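Local coordinates for protein extragenic suppressor (Pyrococcus furiosus, PDB 1XI6) that catalyses the magnesium-dependent hydrolysis of fructose 1,6-bisphosphate to fructose 6-phosphate and phosphate, at residues Asp234-Asn238 with Ala239-Leu243. Residues are numbered along the deposited sequence; the frame is centred on the assembly and turned at random.
Sequences DISFN and ATDRL
Asn238 reaches across its own turn to Thr240 and Asp241. Asn238 CB lies beside Ala239 N, and the chain places CG between the backbone N and the carbonyl carbon (chi1 65°), which swings the amide over the backbone that follows. Asn238 OD1 takes two backbone N-H groups from the same face of its plane. Asp241 N meets Asn238 OD1 at 2.7 Å, nearly straight at 171°. Thr240 N, less straight, lies 3.0 Å from Asn238 OD1. Thr240 OG1 adds a weak third bond to this oxygen. At the other branch, Asn238 ND2 gives a weak bond to Asp241 OD2 (2.8 Å), with amide and carboxylate planes 62° apart. The second carboxylate oxygen, Asp241 OD1, accepts from Ser236 OG at 2.7 Å, met nearly end-on, so the carboxylate links Asp241 to Ser236 and, weakly, to Asn238. An alanine in place of Asn238 would probably leave the N-H groups of Thr240 and Asp241 without this acceptor and the turn freer to open. Pro208, at the start of helix 208-219, packs against Asn238 and Asp241. The side chain of Ala239 lies about 5 Å from that of Glu76, a probable magnesium ligand. Asn238 OD1 with Thr240 N forms an Asx turn, with a further bond from Asp241 N, in the loop between strands 224-226 and 243-248.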
loop_
_atom_site.group_PDB
_atom_site.type_symbol
_atom_site.label_atom_id
_atom_site.label_comp_id
_atom_site.label_asym_id
_atom_site.label_seq_id
_atom_site.Cartn_x
_atom_site.Cartn_y
_atom_site.Cartn_z
ATOM N N ASP A 234 8.936 10.804 3.275
ATOM C CA ASP A 234 7.934 11.308 4.238
ATOM C C ASP A 234 6.530 11.271 3.629
ATOM O O ASP A 234 6.323 11.682 2.473
ATOM C CB ASP A 234 8.279 12.716 4.765
ATOM C CG ASP A 234 8.694 13.671 3.658
ATOM O OD2 ASP A 234 7.805 14.342 3.093
ATOM N N ILE A 235 5.577 10.776 4.424
ATOM C CA ILE A 235 4.185 10.586 3.986
ATOM C C ILE A 235 3.304 11.842 4.171
ATOM O O ILE A 235 2.804 12.108 5.277
ATOM C CB ILE A 235 3.532 9.355 4.703
ATOM C CG1 ILE A 235 4.394 8.085 4.551
ATOM C CG2 ILE A 235 2.092 9.125 4.200
ATOM C CD1 ILE A 235 4.687 7.661 3.077
ATOM N N SER A 236 3.118 12.603 3.084
ATOM C CA SER A 236 2.178 13.749 3.070
ATOM C C SER A 236 0.718 13.293 3.181
ATOM O O SER A 236 0.363 12.213 2.697
ATOM C CB SER A 236 2.327 14.579 1.789
ATOM O OG SER A 236 3.563 15.276 1.740
ATOM N N PHE A 237 -0.122 14.117 3.804
ATOM C CA PHE A 237 -1.549 13.812 3.907
ATOM C C PHE A 237 -2.344 14.306 2.680
ATOM O O PHE A 237 -3.458 14.833 2.823
ATOM C CB PHE A 237 -2.152 14.385 5.207
ATOM C CG PHE A 237 -1.748 13.651 6.479
ATOM C CD1 PHE A 237 -2.052 14.207 7.725
ATOM C CD2 PHE A 237 -1.073 12.422 6.446
ATOM C CE1 PHE A 237 -1.697 13.552 8.914
ATOM C CE2 PHE A 237 -0.716 11.767 7.632
ATOM C CZ PHE A 237 -1.027 12.335 8.863
ATOM N N ASN A 238 -1.784 14.141 1.480
ATOM C CA ASN A 238 -2.509 14.497 0.244
ATOM C C ASN A 238 -2.641 13.336 -0.761
ATOM O O ASN A 238 -2.053 12.274 -0.566
ATOM C CB ASN A 238 -1.892 15.745 -0.410
ATOM C CG ASN A 238 -0.461 15.517 -0.899
ATOM O OD1 ASN A 238 -0.218 14.745 -1.844
ATOM N ND2 ASN A 238 0.495 16.200 -0.262
ATOM N N ALA A 239 -3.413 13.535 -1.825
ATOM C CA ALA A 239 -3.539 12.528 -2.886
ATOM C C ALA A 239 -2.905 12.994 -4.212
ATOM O O ALA A 239 -3.255 12.485 -5.295
ATOM C CB ALA A 239 -5.011 12.154 -3.084
ATOM N N THR A 240 -1.962 13.942 -4.113
ATOM C CA THR A 240 -1.429 14.662 -5.284
ATOM C C THR A 240 0.081 14.512 -5.477
ATOM O O THR A 240 0.544 14.400 -6.628
ATOM C CB THR A 240 -1.772 16.180 -5.241
ATOM O OG1 THR A 240 -1.306 16.748 -4.002
ATOM C CG2 THR A 240 -3.287 16.416 -5.395
ATOM N N ASP A 241 0.841 14.521 -4.371
ATOM C CA ASP A 241 2.298 14.306 -4.405
ATOM C C ASP A 241 2.644 13.134 -5.331
ATOM O O ASP A 241 1.941 12.112 -5.345
ATOM C CB ASP A 241 2.848 14.028 -2.999
ATOM C CG ASP A 241 2.859 15.269 -2.086
ATOM O OD1 ASP A 241 3.499 15.198 -1.003
ATOM O OD2 ASP A 241 2.231 16.306 -2.426
ATOM N N ARG A 242 3.706 13.285 -6.115
ATOM C CA ARG A 242 4.148 12.198 -7.003
ATOM C C ARG A 242 5.583 11.802 -6.674
ATOM O O ARG A 242 6.498 12.636 -6.708
ATOM C CB ARG A 242 3.942 12.553 -8.489
ATOM C CG ARG A 242 2.450 12.704 -8.862
ATOM C CD ARG A 242 2.050 11.898 -10.108
ATOM N N LEU A 243 5.755 10.511 -6.347
ATOM C CA LEU A 243 6.936 10.038 -5.612
ATOM C C LEU A 243 7.783 8.965 -6.318
ATOM O O LEU A 243 7.396 8.413 -7.357
ATOM C CB LEU A 243 6.500 9.527 -4.227
ATOM C CG LEU A 243 5.660 10.458 -3.333
ATOM C CD1 LEU A 243 4.722 9.652 -2.423
ATOM C CD2 LEU A 243 6.529 11.422 -2.511
#